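Molybdenum cofactor biosynthesis protein (Pyrococcus furiosus, PDB 1XI8) belongs to the MoeA family of molybdenum cofactor biosynthesis and probably acts as a molybdopterin molybdotransferase, inserting molybdenum into molybdopterin. Local coordinates at residues 314-319 with 380-385; 259-264 with 298-303. One frame throughout, in Å; residues are numbered along the deposited sequence.

Interaction 1 (314-319 with 380-385); sequences FHLFVK and NAYLVV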
loop_
_atom_site.group_PDB
_atom_site.type_symbol
_atom_site.label_atom_id
_atom_site.label_comp_id
_atom_site.label_asym_id
_atom_site.label_seq_id
_atom_site.Cartn_x
_atom_site.Cartn_y
_atom_site.Cartn_z
ATOM N N PHE A 314 1.092 8.748 15.301
ATOM C CA PHE A 314 0.077 8.077 14.486
ATOM C C PHE A 314 0.391 6.601 14.305
ATOM O O PHE A 314 -0.472 5.754 14.529
ATOM C CB PHE A 314 -0.141 8.733 13.115
ATOM C CG PHE A 314 -1.178 8.027 12.294
ATOM C CD1 PHE A 314 -0.843 6.927 11.524
ATOM C CD2 PHE A 314 -2.497 8.439 12.317
ATOM C CE1 PHE A 314 -1.799 6.264 10.783
ATOM C CE2 PHE A 314 -3.460 7.777 11.571
ATOM C CZ PHE A 314 -3.108 6.692 10.805
ATOM N N HIS A 315 1.621 6.307 13.898
ATOM C CA HIS A 315 2.056 4.929 13.666
ATOM C C HIS A 315 2.184 4.088 14.936
ATOM O O HIS A 315 1.904 2.892 14.916
ATOM C CB HIS A 315 3.363 4.888 12.870
ATOM C CG HIS A 315 3.176 5.125 11.404
ATOM N ND1 HIS A 315 2.849 4.118 10.523
ATOM C CD2 HIS A 315 3.261 6.257 10.664
ATOM C CE1 HIS A 315 2.744 4.616 9.307
ATOM N NE2 HIS A 315 2.988 5.912 9.366
ATOM N N LEU A 316 2.595 4.701 16.040
ATOM C CA LEU A 316 2.749 3.942 17.272
ATOM C C LEU A 316 1.423 3.763 18.016
ATOM O O LEU A 316 1.283 2.851 18.817
ATOM C CB LEU A 316 3.812 4.577 18.176
ATOM C CG LEU A 316 5.252 4.627 17.649
ATOM C CD1 LEU A 316 6.180 5.113 18.718
ATOM C CD2 LEU A 316 5.702 3.275 17.157
ATOM N N PHE A 317 0.444 4.617 17.731
ATOM C CA PHE A 317 -0.834 4.560 18.433
ATOM C C PHE A 317 -2.102 4.585 17.557
ATOM O O PHE A 317 -2.900 3.649 17.586
ATOM C CB PHE A 317 -0.922 5.693 19.464
ATOM C CG PHE A 317 -0.087 5.474 20.691
ATOM C CD1 PHE A 317 1.156 6.074 20.819
ATOM C CD2 PHE A 317 -0.552 4.675 21.726
ATOM C CE1 PHE A 317 1.925 5.877 21.951
ATOM C CE2 PHE A 317 0.207 4.479 22.854
ATOM C CZ PHE A 317 1.451 5.081 22.968
ATOM N N VAL A 318 -2.294 5.662 16.799
ATOM C CA VAL A 318 -3.561 5.881 16.084
ATOM C C VAL A 318 -3.869 4.806 15.030
ATOM O O VAL A 318 -4.998 4.301 14.959
ATOM C CB VAL A 318 -3.640 7.316 15.500
ATOM C CG1 VAL A 318 -4.934 7.525 14.746
ATOM C CG2 VAL A 318 -3.517 8.335 16.626
ATOM N N LYS A 319 -2.863 4.458 14.231
ATOM C CA LYS A 319 -2.968 3.363 13.272
ATOM C C LYS A 319 -3.508 2.080 13.922
ATOM O O LYS A 319 -4.335 1.377 13.340
ATOM C CB LYS A 319 -1.600 3.100 12.655
ATOM C CG LYS A 319 -1.549 1.964 11.660
ATOM C CD LYS A 319 -0.152 1.828 11.025
ATOM C CE LYS A 319 0.910 1.390 12.037
ATOM N NZ LYS A 319 2.224 1.050 11.416
ATOM N N ASN A 380 10.789 5.296 4.325
ATOM C CA ASN A 380 9.679 4.454 3.860
ATOM C C ASN A 380 9.327 3.385 4.899
ATOM O O ASN A 380 8.456 2.531 4.685
ATOM C CB ASN A 380 10.038 3.775 2.538
ATOM C CG ASN A 380 11.198 2.783 2.678
ATOM O OD1 ASN A 380 11.817 2.666 3.740
ATOM N ND2 ASN A 380 11.493 2.066 1.603
ATOM N N ALA A 381 10.027 3.437 6.027
ATOM C CA ALA A 381 9.866 2.449 7.082
ATOM C C ALA A 381 10.393 2.996 8.392
ATOM O O ALA A 381 11.026 4.046 8.434
ATOM C CB ALA A 381 10.596 1.164 6.721
ATOM N N TYR A 382 10.121 2.285 9.473
ATOM C CA TYR A 382 10.619 2.717 10.752
ATOM C C TYR A 382 11.108 1.552 11.584
ATOM O O TYR A 382 10.624 0.428 11.476
ATOM C CB TYR A 382 9.573 3.533 11.519
ATOM C CG TYR A 382 8.343 2.769 11.957
ATOM C CD1 TYR A 382 7.211 2.725 11.154
ATOM C CD2 TYR A 382 8.307 2.100 13.181
ATOM C CE1 TYR A 382 6.082 2.044 11.546
ATOM C CE2 TYR A 382 7.175 1.411 13.580
ATOM C CZ TYR A 382 6.067 1.387 12.760
ATOM O OH TYR A 382 4.929 0.705 13.139
ATOM N N LEU A 383 12.090 1.859 12.410
ATOM C CA LEU A 383 12.688 0.923 13.323
ATOM C C LEU A 383 12.334 1.371 14.733
ATOM O O LEU A 383 12.372 2.561 15.029
ATOM C CB LEU A 383 14.197 0.952 13.121
ATOM C CG LEU A 383 15.149 0.514 14.224
ATOM C CD1 LEU A 383 15.013 -0.972 14.481
ATOM C CD2 LEU A 383 16.563 0.871 13.797
ATOM N N VAL A 384 11.973 0.435 15.598
ATOM C CA VAL A 384 11.761 0.781 16.992
ATOM C C VAL A 384 12.975 0.370 17.844
ATOM O O VAL A 384 13.510 -0.727 17.686
ATOM C CB VAL A 384 10.418 0.197 17.573
ATOM C CG1 VAL A 384 9.224 0.921 16.986
ATOM C CG2 VAL A 384 10.303 -1.315 17.361
ATOM N N VAL A 385 13.416 1.265 18.723
ATOM C CA VAL A 385 14.460 0.954 19.711
ATOM C C VAL A 385 13.812 1.000 21.095
ATOM O O VAL A 385 13.648 2.066 21.675
ATOM C CB VAL A 385 15.630 1.923 19.620
ATOM C CG1 VAL A 385 16.800 1.402 20.441
ATOM C CG2 VAL A 385 16.045 2.080 18.179
#

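Interaction 2 (259-264 with 298-303); sequences DLVLIT and ERVFVM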
loop_
_atom_site.group_PDB
_atom_site.type_symbol
_atom_site.label_atom_id
_atom_site.label_comp_id
_atom_site.label_asym_id
_atom_site.label_seq_id
_atom_site.Cartn_x
_atom_site.Cartn_y
_atom_site.Cartn_z
ATOM N N ASP A 259 -15.988 8.577 16.010
ATOM C CA ASP A 259 -15.619 7.431 16.808
ATOM C C ASP A 259 -14.240 7.662 17.434
ATOM O O ASP A 259 -13.828 6.958 18.352
ATOM C CB ASP A 259 -15.586 6.190 15.921
ATOM C CG ASP A 259 -16.864 6.010 15.112
ATOM O OD1 ASP A 259 -16.887 6.427 13.928
ATOM O OD2 ASP A 259 -17.847 5.461 15.670
ATOM N N LEU A 260 -13.529 8.663 16.937
ATOM C CA LEU A 260 -12.178 8.919 17.383
ATOM C C LEU A 260 -11.835 10.363 17.034
ATOM O O LEU A 260 -12.184 10.836 15.957
ATOM C CB LEU A 260 -11.239 7.946 16.681
ATOM C CG LEU A 260 -9.928 7.483 17.293
ATOM C CD1 LEU A 260 -10.093 7.076 18.733
ATOM C CD2 LEU A 260 -9.415 6.311 16.470
ATOM N N VAL A 261 -11.166 11.063 17.947
ATOM C CA VAL A 261 -10.819 12.453 17.729
ATOM C C VAL A 261 -9.330 12.699 17.935
ATOM O O VAL A 261 -8.749 12.243 18.916
ATOM C CB VAL A 261 -11.613 13.387 18.662
ATOM C CG1 VAL A 261 -11.236 14.831 18.402
ATOM C CG2 VAL A 261 -13.097 13.187 18.465
ATOM N N LEU A 262 -8.724 13.422 16.998
ATOM C CA LEU A 262 -7.332 13.820 17.097
ATOM C C LEU A 262 -7.245 15.328 17.220
ATOM O O LEU A 262 -7.688 16.062 16.340
ATOM C CB LEU A 262 -6.556 13.377 15.862
ATOM C CG LEU A 262 -6.667 11.914 15.449
ATOM C CD1 LEU A 262 -5.907 11.671 14.172
ATOM C CD2 LEU A 262 -6.137 11.038 16.533
ATOM N N ILE A 263 -6.679 15.793 18.323
ATOM C CA ILE A 263 -6.415 17.219 18.505
ATOM C C ILE A 263 -4.910 17.444 18.569
ATOM O O ILE A 263 -4.229 16.904 19.428
ATOM C CB ILE A 263 -7.109 17.780 19.771
ATOM C CG1 ILE A 263 -6.785 19.262 19.956
ATOM C CG2 ILE A 263 -6.728 16.981 21.018
ATOM C CD1 ILE A 263 -7.616 19.944 21.031
ATOM N N THR A 264 -4.374 18.220 17.644
ATOM C CA THR A 264 -2.942 18.504 17.673
ATOM C C THR A 264 -2.688 19.704 18.540
ATOM O O THR A 264 -3.619 20.344 19.005
ATOM C CB THR A 264 -2.403 18.820 16.284
ATOM O OG1 THR A 264 -3.057 19.988 15.774
ATOM C CG2 THR A 264 -2.645 17.650 15.358
ATOM N N GLU A 298 -11.049 8.715 26.421
ATOM C CA GLU A 298 -12.386 8.992 25.894
ATOM C C GLU A 298 -12.398 9.268 24.386
ATOM O O GLU A 298 -12.922 10.287 23.934
ATOM C CB GLU A 298 -13.019 10.178 26.634
ATOM C CG GLU A 298 -12.782 10.187 28.127
ATOM C CD GLU A 298 -13.457 11.363 28.809
ATOM O OE1 GLU A 298 -12.790 12.413 29.003
ATOM O OE2 GLU A 298 -14.659 11.239 29.135
ATOM N N ARG A 299 -11.809 8.352 23.621
ATOM C CA ARG A 299 -11.856 8.388 22.151
ATOM C C ARG A 299 -11.038 9.538 21.530
ATOM O O ARG A 299 -11.104 9.779 20.327
ATOM C CB ARG A 299 -13.321 8.406 21.651
ATOM C CG ARG A 299 -14.196 7.211 22.082
ATOM C CD ARG A 299 -13.594 5.912 21.569
ATOM N NE ARG A 299 -14.449 4.723 21.693
ATOM C CZ ARG A 299 -15.030 4.109 20.666
ATOM N NH1 ARG A 299 -14.850 4.571 19.436
ATOM N NH2 ARG A 299 -15.790 3.035 20.865
ATOM N N VAL A 300 -10.263 10.245 22.345
ATOM C CA VAL A 300 -9.468 11.347 21.815
ATOM C C VAL A 300 -7.976 11.199 22.092
ATOM O O VAL A 300 -7.558 10.908 23.209
ATOM C CB VAL A 300 -9.977 12.737 22.308
ATOM C CG1 VAL A 300 -10.141 12.729 23.773
ATOM C CG2 VAL A 300 -8.985 13.822 21.924
ATOM N N PHE A 301 -7.174 11.392 21.054
ATOM C CA PHE A 301 -5.735 11.443 21.231
ATOM C C PHE A 301 -5.303 12.888 21.292
ATOM O O PHE A 301 -5.602 13.667 20.394
ATOM C CB PHE A 301 -5.008 10.765 20.073
ATOM C CG PHE A 301 -5.095 9.276 20.086
ATOM C CD1 PHE A 301 -6.068 8.619 19.342
ATOM C CD2 PHE A 301 -4.195 8.527 20.825
ATOM C CE1 PHE A 301 -6.143 7.235 19.343
ATOM C CE2 PHE A 301 -4.262 7.152 20.825
ATOM C CZ PHE A 301 -5.238 6.498 20.082
ATOM N N VAL A 302 -4.607 13.251 22.358
ATOM C CA VAL A 302 -4.011 14.576 22.456
ATOM C C VAL A 302 -2.644 14.466 21.806
ATOM O O VAL A 302 -1.732 13.877 22.376
ATOM C CB VAL A 302 -3.918 15.059 23.926
ATOM C CG1 VAL A 302 -3.139 16.376 24.031
ATOM C CG2 VAL A 302 -5.308 15.228 24.500
ATOM N N MET A 303 -2.517 15.007 20.597
ATOM C CA MET A 303 -1.298 14.814 19.798
ATOM C C MET A 303 -0.384 16.042 19.763
ATOM O O MET A 303 -0.758 17.122 20.191
ATOM C CB MET A 303 -1.646 14.352 18.373
ATOM C CG MET A 303 -2.471 13.081 18.315
ATOM S SD MET A 303 -2.850 12.505 16.639
ATOM C CE MET A 303 -1.376 11.602 16.177
#

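Interaction 1 (314-319 with 380-385)
Tyr-382, on the strand 381-385, sends its ring across to His-315, Leu-316 and Lys-319 of helix 307-326, joining the C-terminal beta domain (domain IV of the MoeA family) to the probable molybdopterin-binding domain. Helix and strand run nearly at right angles, 92° between their directions, with axes 11.5 Å apart at closest approach. At that separation it is side chains that meet across the gap, and Tyr-382 has more of its surface buried in the contact than any other residue.

The polar part is one hydrogen bond at the end of that reach: Lys-319 NZ donates to Tyr-382 OH over 3.2 Å. The two side chains arrive from opposite directions, and the ammonium lies at the edge of the phenol ring, in its plane. The same NZ also makes a weak bond of 3.3 Å to ND1 of His-315, one turn back on the helix, again in the ring plane. Glu-332 offers a long, weak ion pair to this lysine, which probably helps offset its buried charge. The helix has a wider, pi-type turn at 314-318, where Lys-319 N is bonded to Phe-314 O.

Between the aromatic groups the fit is slanted: the His-315 and Tyr-382 rings have planes at 56°, and ND1 of the histidine is 4.0 Å from CE1 of the tyrosine. Phe-352 of strand 350-358 stacks on the tyrosine.

Apolar contact comes from Leu-316, whose methyl CD2 lies against two strand residues, 4.3 Å from CE2 of Tyr-382 and 4.2 Å from CG1 of Val-384. How the lysine reaches the phenol lies in its chain, which leaves with CG anti to the backbone N and stays extended through CD before a single bend at chi3, 67°, turns CE and NZ toward Tyr-382 OH.

Interaction 2 (259-264 with 298-303)
Two neighbouring parallel strands of the mixed sheet in the probable molybdopterin-binding domain meet here, 260-263 beside 300-302, in register from Val-261 with Val-300 to Ile-263 with Val-302. Four backbone bonds join them: Val-261 N to Arg-299 O, Phe-301 N to Val-261 O, Met-303 N to Ile-263 O and a longer one. In that longest bond, Ile-263 N lies 3.2 Å from Phe-301 O.

Beyond the paired residues, Arg-299 bends at chi2 (-60°) and brings NH1 to Asp-259 O at 2.8 Å, on a carbonyl lone pair and in the guanidinium plane; the carboxylate of Asp-259 instead takes the backbone N of Lys-191. A leucine in place of Arg-299 would probably leave Asp-259 O without this bond and the start of the pairing less firmly tied.

On one face, Leu-262 CD2 sits 3.7 Å from Phe-301 CD1 and 3.6 Å from Met-303 SD, while Leu-260 CD1 lies 4.0 Å from Phe-301 CE1. Val-261, Val-300, Ile-263 and Val-302 line the other, with Ile-263 CG2 4.0 Å from Val-300 CG2.

Helix 307-326 covers the Leu-262 and Phe-301 face, helix 244-257 packs against Val-261, Val-300 and Ile-263, and strand 191-196 pairs with the far side of 260-263.

Interaction 2 comes first along the chain: its second strand, 300-302, is followed directly by helix 307-326, which supplies one half of interaction 1. The two centres lie about 18 Å apart, and that helix spans the distance between them. Val-318 CG2 packs 3.7 Å from Phe-301 CD1, and Phe-317 CB also rests near the Phe-301 ring, while His-315, Leu-316 and Lys-319 make the contacts with strand 381-386. One helix thus has the parallel strands of the probable molybdopterin-binding domain on one side and the C-terminal beta domain on another, a common packing element between two sheets, consistent with its helping to hold the two domains together.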